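Local coordinates for protein packaging enzyme P4 (Pseudomonas phage phi6, PDB 4BLO) that hydrolyses nucleoside triphosphates as a hexameric RecA-like packaging enzyme, probably to drive viral RNA into the phage procapsid, at residues L[107-112]-L[116-121]. Residues are numbered along the deposited sequence; the frame is centred on the assembly and turned at random.
Sequences PVTHRW and GIYSGV
The hydroxyl of Ser119 stands between His110 and Val108 and joins the two segments through two hydrogen bonds. His110 NE2 donates to Ser119 OG over 2.8 Å, with the oxygen lying in the plane of the imidazole at its edge. Ser119 OG in turn donates to Val108 O at 2.6 Å, arriving somewhat tilted from the carbonyl plane, so one oxygen serves as both acceptor and donor. The His110 ring reaches this hydroxyl because CG lies beside its own backbone N (chi1 -63°), which carries the imidazole back along the chain. Between the backbones, His110 N donates to Ile117 O at 2.7 Å, and the return bond from Ile117 N to His110 O is weak. These bonds hold 109-110 and 117-118 together as a short, weakly bonded antiparallel hairpin, leading directly into strand 120-126, a central strand of the RecA-like sheet that runs toward the P-loop. On the face of His110 and Ile117, His110 CB meets Ile117 CG2, a methyl that also packs 3.4 Å from Trp112 O. Tyr118 points to the other face, where Pro107 CG sits over one side of its ring, 4.2 Å from the centroid, in a CH-pi contact. Thr109 lies alongside the same tyrosine and points the same way, its CG2 methyl 3.6 Å from Tyr118 CD1. Beyond the hairpin, the backbone of Tyr118 hydrogen-bonds to that of Arg268, while Pro107 touches Thr221 of helix 208-222 and Glu157 of a neighbouring subunit.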
loop_
_atom_site.group_PDB
_atom_site.type_symbol
_atom_site.label_atom_id
_atom_site.label_comp_id
_atom_site.label_asym_id
_atom_site.label_seq_id
_atom_site.Cartn_x
_atom_site.Cartn_y
_atom_site.Cartn_z
ATOM N N PRO L 107 32.643 -25.108 10.067
ATOM C CA PRO L 107 31.545 -25.343 11.035
ATOM C C PRO L 107 31.513 -26.781 11.575
ATOM O O PRO L 107 31.900 -27.695 10.849
ATOM C CB PRO L 107 30.272 -25.033 10.240
ATOM C CG PRO L 107 30.684 -24.838 8.843
ATOM C CD PRO L 107 32.146 -25.033 8.680
ATOM N N VAL L 108 31.049 -26.968 12.845
ATOM C CA VAL L 108 30.906 -28.260 13.538
ATOM C C VAL L 108 29.901 -29.132 12.764
ATOM O O VAL L 108 28.778 -28.698 12.486
ATOM C CB VAL L 108 30.507 -28.082 15.038
ATOM C CG1 VAL L 108 29.699 -29.263 15.566
ATOM C CG2 VAL L 108 31.731 -27.844 15.913
ATOM N N THR L 109 30.326 -30.332 12.384
ATOM C CA THR L 109 29.490 -31.247 11.619
ATOM C C THR L 109 28.543 -32.021 12.567
ATOM O O THR L 109 28.780 -32.035 13.777
ATOM C CB THR L 109 30.345 -32.162 10.717
ATOM O OG1 THR L 109 31.468 -32.687 11.436
ATOM C CG2 THR L 109 30.814 -31.457 9.464
ATOM N N HIS L 110 27.438 -32.597 12.015
ATOM C CA HIS L 110 26.398 -33.353 12.728
ATOM C C HIS L 110 25.989 -34.611 11.927
ATOM O O HIS L 110 26.275 -34.711 10.728
ATOM C CB HIS L 110 25.158 -32.456 12.970
ATOM C CG HIS L 110 25.405 -31.264 13.843
ATOM N ND1 HIS L 110 25.041 -31.259 15.175
ATOM C CD2 HIS L 110 25.947 -30.062 13.537
ATOM C CE1 HIS L 110 25.385 -30.069 15.641
ATOM N NE2 HIS L 110 25.939 -29.316 14.696
ATOM N N ARG L 111 25.322 -35.566 12.585
ATOM C CA ARG L 111 24.829 -36.776 11.924
ATOM C C ARG L 111 23.336 -36.619 11.534
ATOM O O ARG L 111 22.816 -37.423 10.750
ATOM C CB ARG L 111 25.013 -37.998 12.829
ATOM C CG ARG L 111 26.408 -38.593 12.775
ATOM C CD ARG L 111 26.553 -39.785 13.706
ATOM N NE ARG L 111 26.939 -39.377 15.059
ATOM C CZ ARG L 111 27.304 -40.211 16.029
ATOM N NH1 ARG L 111 27.332 -41.523 15.815
ATOM N NH2 ARG L 111 27.646 -39.741 17.221
ATOM N N TRP L 112 22.671 -35.575 12.077
ATOM C CA TRP L 112 21.261 -35.262 11.888
ATOM C C TRP L 112 21.097 -33.818 11.409
ATOM O O TRP L 112 21.806 -32.954 11.924
ATOM C CB TRP L 112 20.526 -35.471 13.224
ATOM C CG TRP L 112 19.032 -35.307 13.190
ATOM C CD1 TRP L 112 18.110 -36.293 13.006
ATOM C CD2 TRP L 112 18.287 -34.097 13.429
ATOM N NE1 TRP L 112 16.836 -35.777 13.107
ATOM C CE2 TRP L 112 16.915 -34.428 13.355
ATOM C CE3 TRP L 112 18.645 -32.768 13.699
ATOM C CZ2 TRP L 112 15.903 -33.481 13.552
ATOM C CZ3 TRP L 112 17.643 -31.835 13.906
ATOM C CH2 TRP L 112 16.292 -32.193 13.836
ATOM N N GLY L 116 27.121 -35.958 8.174
ATOM C CA GLY L 116 28.212 -35.011 7.976
ATOM C C GLY L 116 27.784 -33.595 7.695
ATOM O O GLY L 116 28.600 -32.800 7.237
ATOM N N ILE L 117 26.517 -33.266 8.003
ATOM C CA ILE L 117 25.926 -31.950 7.765
ATOM C C ILE L 117 26.610 -30.863 8.632
ATOM O O ILE L 117 27.017 -31.123 9.771
ATOM C CB ILE L 117 24.361 -31.969 7.953
ATOM C CG1 ILE L 117 23.691 -30.712 7.311
ATOM C CG2 ILE L 117 23.934 -32.209 9.417
ATOM C CD1 ILE L 117 22.201 -30.701 7.168
ATOM N N TYR L 118 26.713 -29.646 8.071
ATOM C CA TYR L 118 27.275 -28.502 8.778
ATOM C C TYR L 118 26.235 -27.948 9.739
ATOM O O TYR L 118 25.049 -28.247 9.591
ATOM C CB TYR L 118 27.772 -27.406 7.800
ATOM C CG TYR L 118 28.987 -27.792 6.978
ATOM C CD1 TYR L 118 30.066 -28.461 7.556
ATOM C CD2 TYR L 118 29.096 -27.417 5.643
ATOM C CE1 TYR L 118 31.184 -28.814 6.807
ATOM C CE2 TYR L 118 30.227 -27.744 4.888
ATOM C CZ TYR L 118 31.265 -28.448 5.472
ATOM O OH TYR L 118 32.371 -28.787 4.727
ATOM N N SER L 119 26.669 -27.191 10.749
ATOM C CA SER L 119 25.741 -26.554 11.680
ATOM C C SER L 119 25.012 -25.430 10.945
ATOM O O SER L 119 25.604 -24.757 10.094
ATOM C CB SER L 119 26.486 -26.019 12.898
ATOM O OG SER L 119 27.141 -27.071 13.584
ATOM N N GLY L 120 23.723 -25.291 11.225
ATOM C CA GLY L 120 22.871 -24.293 10.591
ATOM C C GLY L 120 21.411 -24.667 10.673
ATOM O O GLY L 120 20.992 -25.347 11.616
ATOM N N VAL L 121 20.625 -24.247 9.677
ATOM C CA VAL L 121 19.207 -24.582 9.666
ATOM C C VAL L 121 18.857 -25.395 8.408
ATOM O O VAL L 121 19.473 -25.247 7.348
ATOM C CB VAL L 121 18.274 -23.357 9.889
ATOM C CG1 VAL L 121 17.939 -22.620 8.594
ATOM C CG2 VAL L 121 17.005 -23.776 10.613
#